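Local structure of RNA-dependent RNA Polymerase (Bombyx mori cytoplasmic polyhedrosis virus, 6TZ0) at residues 136-140 with 202-208; 145-149 with 207-211; 177-183 with 194-199. The protein catalyses RNA-directed RNA synthesis, transcribing the double-stranded viral genome into plus strands and probably also making the complementary minus strands. All coordinates share one frame; numbering follows the deposited sequence.

Contact 1 of 3, residues 136-140 with 202-208; sequences KQRKS and ILPTFVY
Gln137 passes Thr205 with 6.6 Å between their CA atoms, where the irregular loop 136-140 runs alongside the turn that leads into helix 206-218. The Gln137 side chain is extended beyond CG and reaches across this turn. Gln137 CD lies 4.0 Å from Thr205 CG2, and the two side chains cross at about a right angle. Gln137 OE1 rests against the Pro204 ring, 3.6 Å from Pro204 CB. NE2 meets Ile202 CD1 and is hydrogen-bonded to Ser201 O. Thr205 OG1, between its backbone N and carbonyl carbon (chi1 60°), bonds Ile202 O at 2.6 Å, in the carbonyl plane, and CG2 is left facing Gln137. Ile202 O also accepts from Thr205 N.

Tyr208 makes the second point of contact. Lys139 N donates to Tyr208 OH at 3.2 Å, on a bent path of 140°. Lys139 O lies over one face of the ring, and Ser140 CB is 3.6 Å from Tyr208 OH. Ser140 OG bonds Ala143 O instead. The arrangement is a helix-connecting loop in the N-terminal region of the polymerase, packed on the start of a later helix. Ser140 is about 9 Å from Arg147 of the ATP site, side chain to side chain.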
loop_
_atom_site.group_PDB
_atom_site.type_symbol
_atom_site.label_atom_id
_atom_site.label_comp_id
_atom_site.label_asym_id
_atom_site.label_seq_id
_atom_site.Cartn_x
_atom_site.Cartn_y
_atom_site.Cartn_z
ATOM N N LYS A 136 23.537 -0.224 -4.729
ATOM C CA LYS A 136 22.428 -1.137 -4.472
ATOM C C LYS A 136 22.836 -2.402 -3.731
ATOM O O LYS A 136 21.954 -3.111 -3.239
ATOM C CB LYS A 136 21.749 -1.537 -5.783
ATOM C CG LYS A 136 21.055 -0.413 -6.514
ATOM C CD LYS A 136 19.830 0.052 -5.764
ATOM C CE LYS A 136 19.030 1.032 -6.588
ATOM N NZ LYS A 136 19.764 2.308 -6.755
ATOM N N GLN A 137 24.127 -2.708 -3.632
ATOM C CA GLN A 137 24.530 -3.946 -2.986
ATOM C C GLN A 137 24.780 -3.819 -1.493
ATOM O O GLN A 137 24.741 -4.838 -0.800
ATOM C CB GLN A 137 25.781 -4.528 -3.650
ATOM C CG GLN A 137 25.521 -5.153 -4.998
ATOM C CD GLN A 137 26.751 -5.829 -5.560
ATOM O OE1 GLN A 137 27.826 -5.764 -4.973
ATOM N NE2 GLN A 137 26.598 -6.488 -6.700
ATOM N N ARG A 138 25.038 -2.628 -0.962
ATOM C CA ARG A 138 25.264 -2.534 0.476
ATOM C C ARG A 138 23.917 -2.552 1.198
ATOM O O ARG A 138 23.135 -1.598 1.136
ATOM C CB ARG A 138 26.141 -1.333 0.838
ATOM C CG ARG A 138 25.723 0.052 0.407
ATOM C CD ARG A 138 26.797 1.042 0.796
ATOM N NE ARG A 138 26.940 1.206 2.238
ATOM C CZ ARG A 138 26.272 2.106 2.950
ATOM N NH1 ARG A 138 25.431 2.926 2.343
ATOM N NH2 ARG A 138 26.461 2.201 4.257
ATOM N N LYS A 139 23.626 -3.684 1.836
ATOM C CA LYS A 139 22.372 -3.924 2.549
ATOM C C LYS A 139 22.744 -4.572 3.873
ATOM O O LYS A 139 22.729 -5.795 3.991
ATOM C CB LYS A 139 21.451 -4.827 1.746
ATOM C CG LYS A 139 20.894 -4.227 0.503
ATOM C CD LYS A 139 20.067 -5.246 -0.210
ATOM C CE LYS A 139 19.511 -4.652 -1.465
ATOM N NZ LYS A 139 18.505 -3.601 -1.146
ATOM N N SER A 140 23.051 -3.764 4.870
ATOM C CA SER A 140 23.473 -4.287 6.156
ATOM C C SER A 140 22.566 -3.743 7.243
ATOM O O SER A 140 22.191 -2.567 7.223
ATOM C CB SER A 140 24.922 -3.936 6.438
ATOM O OG SER A 140 25.083 -2.541 6.577
ATOM N N ILE A 202 29.458 -9.407 -8.359
ATOM C CA ILE A 202 28.444 -9.899 -7.426
ATOM C C ILE A 202 29.056 -10.366 -6.116
ATOM O O ILE A 202 28.335 -10.784 -5.201
ATOM C CB ILE A 202 27.654 -10.993 -8.176
ATOM C CG1 ILE A 202 26.284 -11.259 -7.538
ATOM C CG2 ILE A 202 28.475 -12.265 -8.241
ATOM C CD1 ILE A 202 25.379 -10.058 -7.485
ATOM N N LEU A 203 30.372 -10.260 -5.984
ATOM C CA LEU A 203 31.073 -10.788 -4.818
ATOM C C LEU A 203 30.750 -10.119 -3.473
ATOM O O LEU A 203 30.826 -10.824 -2.453
ATOM C CB LEU A 203 32.574 -10.761 -5.139
ATOM C CG LEU A 203 33.638 -11.577 -4.403
ATOM C CD1 LEU A 203 34.152 -10.889 -3.176
ATOM C CD2 LEU A 203 33.094 -12.949 -4.056
ATOM N N PRO A 204 30.398 -8.820 -3.367
ATOM C CA PRO A 204 29.974 -8.325 -2.038
ATOM C C PRO A 204 28.632 -8.833 -1.523
ATOM O O PRO A 204 28.291 -8.544 -0.371
ATOM C CB PRO A 204 29.957 -6.804 -2.225
ATOM C CG PRO A 204 30.940 -6.560 -3.238
ATOM C CD PRO A 204 30.823 -7.678 -4.203
ATOM N N THR A 205 27.846 -9.557 -2.322
ATOM C CA THR A 205 26.618 -10.138 -1.785
ATOM C C THR A 205 26.891 -11.475 -1.110
ATOM O O THR A 205 26.071 -11.971 -0.327
ATOM C CB THR A 205 25.579 -10.306 -2.889
ATOM O OG1 THR A 205 26.097 -11.175 -3.900
ATOM C CG2 THR A 205 25.241 -8.967 -3.505
ATOM N N PHE A 206 28.044 -12.075 -1.390
ATOM C CA PHE A 206 28.323 -13.385 -0.826
ATOM C C PHE A 206 28.773 -13.325 0.615
ATOM O O PHE A 206 28.755 -14.357 1.287
ATOM C CB PHE A 206 29.342 -14.115 -1.672
ATOM C CG PHE A 206 28.762 -14.627 -2.915
ATOM C CD1 PHE A 206 28.010 -15.787 -2.896
ATOM C CD2 PHE A 206 28.896 -13.928 -4.090
ATOM C CE1 PHE A 206 27.434 -16.254 -4.033
ATOM C CE2 PHE A 206 28.323 -14.394 -5.232
ATOM C CZ PHE A 206 27.592 -15.557 -5.196
ATOM N N VAL A 207 29.133 -12.147 1.115
ATOM C CA VAL A 207 29.294 -11.981 2.553
ATOM C C VAL A 207 27.962 -12.214 3.250
ATOM O O VAL A 207 27.878 -12.954 4.238
ATOM C CB VAL A 207 29.867 -10.588 2.858
ATOM C CG1 VAL A 207 30.035 -10.387 4.354
ATOM C CG2 VAL A 207 31.176 -10.400 2.139
ATOM N N TYR A 208 26.889 -11.646 2.695
ATOM C CA TYR A 208 25.559 -11.840 3.253
ATOM C C TYR A 208 25.063 -13.259 3.022
ATOM O O TYR A 208 24.343 -13.809 3.864
ATOM C CB TYR A 208 24.586 -10.838 2.641
ATOM C CG TYR A 208 24.985 -9.391 2.801
ATOM C CD1 TYR A 208 25.026 -8.802 4.054
ATOM C CD2 TYR A 208 25.239 -8.595 1.694
ATOM C CE1 TYR A 208 25.376 -7.481 4.207
ATOM C CE2 TYR A 208 25.577 -7.265 1.837
ATOM C CZ TYR A 208 25.642 -6.714 3.097
ATOM O OH TYR A 208 25.973 -5.393 3.262
#

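Contact 2 of 3, residues 145-149 with 207-211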
loop_
_atom_site.group_PDB
_atom_site.type_symbol
_atom_site.label_atom_id
_atom_site.label_comp_id
_atom_site.label_asym_id
_atom_site.label_seq_id
_atom_site.Cartn_x
_atom_site.Cartn_y
_atom_site.Cartn_z
ATOM N N LEU A 145 29.589 -5.029 6.898
ATOM C CA LEU A 145 29.339 -6.409 6.503
ATOM C C LEU A 145 30.414 -7.358 7.021
ATOM O O LEU A 145 30.123 -8.530 7.304
ATOM C CB LEU A 145 29.218 -6.496 4.980
ATOM C CG LEU A 145 30.412 -6.435 4.022
ATOM C CD1 LEU A 145 29.951 -6.875 2.657
ATOM C CD2 LEU A 145 31.035 -5.059 3.920
ATOM N N TRP A 146 31.645 -6.872 7.186
ATOM C CA TRP A 146 32.685 -7.740 7.718
ATOM C C TRP A 146 32.494 -7.982 9.205
ATOM O O TRP A 146 32.845 -9.052 9.698
ATOM C CB TRP A 146 34.073 -7.162 7.442
ATOM C CG TRP A 146 34.382 -7.032 5.983
ATOM C CD1 TRP A 146 34.462 -5.880 5.267
ATOM C CD2 TRP A 146 34.574 -8.098 5.047
ATOM N NE1 TRP A 146 34.733 -6.156 3.951
ATOM C CE2 TRP A 146 34.805 -7.512 3.790
ATOM C CE3 TRP A 146 34.598 -9.488 5.155
ATOM C CZ2 TRP A 146 35.046 -8.267 2.652
ATOM C CZ3 TRP A 146 34.835 -10.232 4.029
ATOM C CH2 TRP A 146 35.059 -9.624 2.794
ATOM N N ARG A 147 31.891 -7.033 9.921
ATOM C CA ARG A 147 31.577 -7.253 11.329
ATOM C C ARG A 147 30.462 -8.277 11.495
ATOM O O ARG A 147 30.487 -9.087 12.429
ATOM C CB ARG A 147 31.192 -5.933 11.983
ATOM C CG ARG A 147 32.334 -4.962 12.049
ATOM C CD ARG A 147 31.917 -3.668 12.681
ATOM N NE ARG A 147 33.012 -2.711 12.682
ATOM C CZ ARG A 147 32.904 -1.457 13.095
ATOM N NH1 ARG A 147 33.958 -0.656 13.060
ATOM N NH2 ARG A 147 31.741 -1.003 13.540
ATOM N N GLU A 148 29.491 -8.272 10.580
ATOM C CA GLU A 148 28.430 -9.270 10.618
ATOM C C GLU A 148 28.961 -10.655 10.274
ATOM O O GLU A 148 28.567 -11.653 10.900
ATOM C CB GLU A 148 27.305 -8.859 9.673
ATOM C CG GLU A 148 26.625 -7.565 10.085
ATOM C CD GLU A 148 25.485 -7.181 9.173
ATOM O OE1 GLU A 148 25.283 -7.862 8.149
ATOM O OE2 GLU A 148 24.789 -6.195 9.475
ATOM N N LEU A 149 29.882 -10.734 9.307
ATOM C CA LEU A 149 30.518 -12.013 9.008
ATOM C C LEU A 149 31.391 -12.485 10.171
ATOM O O LEU A 149 31.444 -13.687 10.463
ATOM C CB LEU A 149 31.326 -11.902 7.714
ATOM C CG LEU A 149 31.935 -13.201 7.185
ATOM C CD1 LEU A 149 30.845 -14.194 6.856
ATOM C CD2 LEU A 149 32.798 -12.952 5.976
ATOM N N VAL A 207 29.133 -12.147 1.115
ATOM C CA VAL A 207 29.294 -11.981 2.553
ATOM C C VAL A 207 27.962 -12.214 3.250
ATOM O O VAL A 207 27.878 -12.954 4.238
ATOM C CB VAL A 207 29.867 -10.588 2.858
ATOM C CG1 VAL A 207 30.035 -10.387 4.354
ATOM C CG2 VAL A 207 31.176 -10.400 2.139
ATOM N N TYR A 208 26.889 -11.646 2.695
ATOM C CA TYR A 208 25.559 -11.840 3.253
ATOM C C TYR A 208 25.063 -13.259 3.022
ATOM O O TYR A 208 24.343 -13.809 3.864
ATOM C CB TYR A 208 24.586 -10.838 2.641
ATOM C CG TYR A 208 24.985 -9.391 2.801
ATOM C CD1 TYR A 208 25.026 -8.802 4.054
ATOM C CD2 TYR A 208 25.239 -8.595 1.694
ATOM C CE1 TYR A 208 25.376 -7.481 4.207
ATOM C CE2 TYR A 208 25.577 -7.265 1.837
ATOM C CZ TYR A 208 25.642 -6.714 3.097
ATOM O OH TYR A 208 25.973 -5.393 3.262
ATOM N N THR A 209 25.444 -13.861 1.895
ATOM C CA THR A 209 25.101 -15.257 1.630
ATOM C C THR A 209 25.761 -16.197 2.637
ATOM O O THR A 209 25.113 -17.116 3.155
ATOM C CB THR A 209 25.510 -15.626 0.206
ATOM O OG1 THR A 209 24.899 -14.714 -0.713
ATOM C CG2 THR A 209 25.071 -17.031 -0.137
ATOM N N CYS A 210 27.048 -15.975 2.932
ATOM C CA CYS A 210 27.736 -16.742 3.963
ATOM C C CYS A 210 27.149 -16.495 5.345
ATOM O O CYS A 210 27.091 -17.425 6.158
ATOM C CB CYS A 210 29.229 -16.410 3.966
ATOM S SG CYS A 210 30.161 -17.011 2.549
ATOM N N CYS A 211 26.699 -15.264 5.621
ATOM C CA CYS A 211 26.018 -14.988 6.886
ATOM C C CYS A 211 24.713 -15.768 7.004
ATOM O O CYS A 211 24.394 -16.298 8.075
ATOM C CB CYS A 211 25.756 -13.492 7.040
ATOM S SG CYS A 211 27.199 -12.483 7.387
#
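Val207 CG2 lies over one face of the Trp146 ring, 4.0 Å from Trp146 CH2. Leu145 CG lies on that same side, displaced toward the rim of the indole. Phe181 stacks on the other face, and Phe183 meets the ring with its plane tilted. The second flat group is Tyr208. Glu148 OE1 reaches its edge near the ring plane, 4.0 Å from Tyr208 CE1, with the carboxylate turned 65° against the ring. Leu145 CB approaches the same ring obliquely and lies 3.8 Å from Tyr208 OH.

The two helices run nearly side by side. Their local axes come within 9.5 Å and make an angle of 23°. Val207 fills the space between them and touches Leu145, Trp146 and Leu149. Val207 CB is 3.7 Å from Leu145 CD1. Val207 CG1 stands anti to the backbone N (chi1 180°) and meets Leu149 CB at 3.9 Å, while CG2 goes to the indole. Further along, Leu149 CD1 touches Cys210 CB at 4.0 Å. Cys211 SG lies beside the Leu149 backbone, 3.7 Å from Leu149 CA.

No hydrogen bond joins the two helices across this contact. It is held by apolar packing of buried side chains, with Phe175 of helix 166-175 closing on Val207 and Cys210. Glu148 OE2 finds its partner to the side, in Phe142 N of the loop before its own helix. That bond probably helps to set the carboxylate, with OE1 toward the C-H edge of Tyr208. The weakly positive ring edge would suit a carboxylate oxygen in this buried setting, but the attraction is probably slight.

Contact 3 of 3, residues 177-183 with 194-199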
loop_
_atom_site.group_PDB
_atom_site.type_symbol
_atom_site.label_atom_id
_atom_site.label_comp_id
_atom_site.label_asym_id
_atom_site.label_seq_id
_atom_site.Cartn_x
_atom_site.Cartn_y
_atom_site.Cartn_z
ATOM N N LYS A 177 42.061 -11.886 -0.653
ATOM C CA LYS A 177 42.778 -11.354 -1.810
ATOM C C LYS A 177 43.753 -10.316 -1.261
ATOM O O LYS A 177 43.435 -9.127 -1.204
ATOM C CB LYS A 177 41.825 -10.744 -2.840
ATOM C CG LYS A 177 41.299 -11.685 -3.921
ATOM C CD LYS A 177 40.289 -12.688 -3.392
ATOM C CE LYS A 177 39.922 -13.714 -4.437
ATOM N NZ LYS A 177 39.310 -13.078 -5.627
ATOM N N GLY A 178 44.935 -10.762 -0.856
ATOM C CA GLY A 178 45.942 -9.856 -0.342
ATOM C C GLY A 178 45.964 -9.798 1.172
ATOM O O GLY A 178 45.574 -10.737 1.870
ATOM N N ASP A 179 46.440 -8.663 1.685
ATOM C CA ASP A 179 46.513 -8.423 3.120
ATOM C C ASP A 179 45.499 -7.397 3.602
ATOM O O ASP A 179 45.606 -6.920 4.736
ATOM C CB ASP A 179 47.925 -7.989 3.519
ATOM C CG ASP A 179 48.906 -9.146 3.533
ATOM O OD1 ASP A 179 48.475 -10.283 3.814
ATOM O OD2 ASP A 179 50.104 -8.925 3.268
ATOM N N GLU A 180 44.524 -7.041 2.773
ATOM C CA GLU A 180 43.372 -6.260 3.194
ATOM C C GLU A 180 42.114 -6.896 2.619
ATOM O O GLU A 180 42.175 -7.851 1.839
ATOM C CB GLU A 180 43.483 -4.795 2.761
ATOM C CG GLU A 180 44.538 -4.002 3.500
ATOM C CD GLU A 180 44.547 -2.547 3.097
ATOM O OE1 GLU A 180 43.808 -2.190 2.158
ATOM O OE2 GLU A 180 45.288 -1.760 3.723
ATOM N N PHE A 181 40.963 -6.369 3.020
ATOM C CA PHE A 181 39.709 -6.838 2.463
ATOM C C PHE A 181 39.589 -6.374 1.012
ATOM O O PHE A 181 40.097 -5.310 0.655
ATOM C CB PHE A 181 38.530 -6.320 3.284
ATOM C CG PHE A 181 38.477 -6.856 4.689
ATOM C CD1 PHE A 181 38.108 -8.166 4.936
ATOM C CD2 PHE A 181 38.743 -6.028 5.765
ATOM C CE1 PHE A 181 38.040 -8.654 6.227
ATOM C CE2 PHE A 181 38.675 -6.509 7.058
ATOM C CZ PHE A 181 38.323 -7.823 7.288
ATOM N N PRO A 182 38.940 -7.167 0.149
ATOM C CA PRO A 182 38.857 -6.793 -1.275
ATOM C C PRO A 182 37.991 -5.577 -1.549
ATOM O O PRO A 182 38.072 -5.016 -2.648
ATOM C CB PRO A 182 38.259 -8.042 -1.932
ATOM C CG PRO A 182 38.530 -9.142 -0.981
ATOM C CD PRO A 182 38.440 -8.531 0.375
ATOM N N PHE A 183 37.176 -5.159 -0.591
ATOM C CA PHE A 183 36.302 -4.007 -0.727
ATOM C C PHE A 183 35.942 -3.537 0.672
ATOM O O PHE A 183 36.238 -4.206 1.664
ATOM C CB PHE A 183 35.051 -4.342 -1.556
ATOM C CG PHE A 183 34.324 -5.572 -1.089
ATOM C CD1 PHE A 183 33.373 -5.506 -0.085
ATOM C CD2 PHE A 183 34.595 -6.801 -1.660
ATOM C CE1 PHE A 183 32.727 -6.635 0.345
ATOM C CE2 PHE A 183 33.945 -7.932 -1.229
ATOM C CZ PHE A 183 33.014 -7.848 -0.226
ATOM N N PHE A 194 35.736 -0.510 -3.840
ATOM C CA PHE A 194 36.561 -1.676 -4.129
ATOM C C PHE A 194 38.034 -1.329 -3.965
ATOM O O PHE A 194 38.482 -0.273 -4.419
ATOM C CB PHE A 194 36.303 -2.177 -5.548
ATOM C CG PHE A 194 34.957 -2.804 -5.735
ATOM C CD1 PHE A 194 34.765 -4.154 -5.500
ATOM C CD2 PHE A 194 33.875 -2.035 -6.123
ATOM C CE1 PHE A 194 33.519 -4.728 -5.669
ATOM C CE2 PHE A 194 32.631 -2.598 -6.287
ATOM C CZ PHE A 194 32.454 -3.946 -6.062
ATOM N N ASN A 195 38.781 -2.217 -3.313
ATOM C CA ASN A 195 40.233 -2.104 -3.285
ATOM C C ASN A 195 40.887 -2.944 -4.371
ATOM O O ASN A 195 41.804 -2.473 -5.049
ATOM C CB ASN A 195 40.780 -2.517 -1.920
ATOM C CG ASN A 195 40.504 -1.494 -0.851
ATOM O OD1 ASN A 195 40.606 -0.293 -1.084
ATOM N ND2 ASN A 195 40.160 -1.965 0.340
ATOM N N ASP A 196 40.434 -4.181 -4.545
ATOM C CA ASP A 196 40.918 -5.070 -5.594
ATOM C C ASP A 196 39.956 -4.987 -6.771
ATOM O O ASP A 196 38.805 -5.417 -6.667
ATOM C CB ASP A 196 41.027 -6.502 -5.082
ATOM C CG ASP A 196 42.127 -6.671 -4.062
ATOM O OD1 ASP A 196 43.174 -6.001 -4.188
ATOM O OD2 ASP A 196 41.938 -7.457 -3.113
ATOM N N LYS A 197 40.425 -4.440 -7.891
ATOM C CA LYS A 197 39.583 -4.334 -9.074
ATOM C C LYS A 197 39.454 -5.650 -9.823
ATOM O O LYS A 197 38.617 -5.755 -10.725
ATOM C CB LYS A 197 40.133 -3.270 -10.022
ATOM C CG LYS A 197 40.242 -1.883 -9.425
ATOM C CD LYS A 197 38.885 -1.305 -9.106
ATOM C CE LYS A 197 38.998 0.162 -8.725
ATOM N NZ LYS A 197 39.686 0.360 -7.422
ATOM N N SER A 198 40.253 -6.656 -9.471
ATOM C CA SER A 198 40.223 -7.917 -10.202
ATOM C C SER A 198 39.117 -8.836 -9.696
ATOM O O SER A 198 38.899 -9.917 -10.254
ATOM C CB SER A 198 41.582 -8.603 -10.098
ATOM O OG SER A 198 41.872 -8.925 -8.751
ATOM N N VAL A 199 38.401 -8.421 -8.650
ATOM C CA VAL A 199 37.408 -9.290 -8.038
ATOM C C VAL A 199 36.084 -9.152 -8.795
ATOM O O VAL A 199 35.885 -8.213 -9.576
ATOM C CB VAL A 199 37.274 -8.937 -6.545
ATOM C CG1 VAL A 199 36.391 -7.714 -6.329
ATOM C CG2 VAL A 199 36.836 -10.126 -5.718
#
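Lys177 lies over the end of the 194-199 segment, where Lys177 NZ is 3.9 Å from Val199 CG2. The chain bends at chi2 (72°) and again at chi4, carrying the ammonium group to the valine. Lys177 CB lies 3.3 Å from Asp196 OD2, but their charged groups are not in contact. Further on, Glu180 OE1 comes only to 4.1 Å from Asn195 ND2, with the carboxylate and amide planes 57° apart.

Phe181 takes part through its backbone. Asn195 ND2 points almost straight at Phe181 O, but the bond is weak at 3.4 Å. Pro182 O is gripped more firmly, by two successive backbone N-H groups. Asp196 N donates to Pro182 O at 3.1 Å with an angle of 173°. Asn195 N donates to Pro182 O at 3.0 Å on a more bent path. Both come from the same face of the carbonyl plane, and Asn195 N stands well above it. These bonds probably help to hold the backbone of Asn195, a residue seen to bind ATP in this protein, though none is bound here.

Phe183 closes the walk. It forms an antiparallel, non-hydrogen-bonded pair with Phe194, with 4.1 Å between the CA atoms. Both side chains leave the same face of the two-stranded ladder. Phe183 CB meets Phe194 CD1 at 4.0 Å, while the Phe183 ring turns away from its partner.

From Asp196 to Val199 the second segment makes a type I beta turn. The contact is the open end of a beta hairpin made by strands 183-186 and 191-194. Phe183 packs on Leu145 and Trp146 of helix 145-160. Phe181 stacks on Trp146 and touches Arg40 and Leu44 of helix 37-44. Phe194 meets His134 at the end of helix 121-134, with the rings nearly perpendicular.

How the contacts relate
Contacts 1 and 2 share Val207 and Tyr208 of helix 206-218, and their centres are about 8 Å apart. Contact 3 is nested in the chain between the segments of both, with its centre about 14 Å from that of contact 1 and about 16 Å from that of contact 2. Phe183 joins all three. Phe183 CE2 is 3.5 Å from Leu203 CD1 of contact 1, and Phe183 CE1 is 3.6 Å from Leu145 CD1 of contact 2. Arg147 lies in segment 145-149 and Asn195 takes part in contact 3; both are seen to bind ATP in this protein, although none is bound here. Trp146 lies about 5 Å from Tyr184 of that site, side chain to side chain.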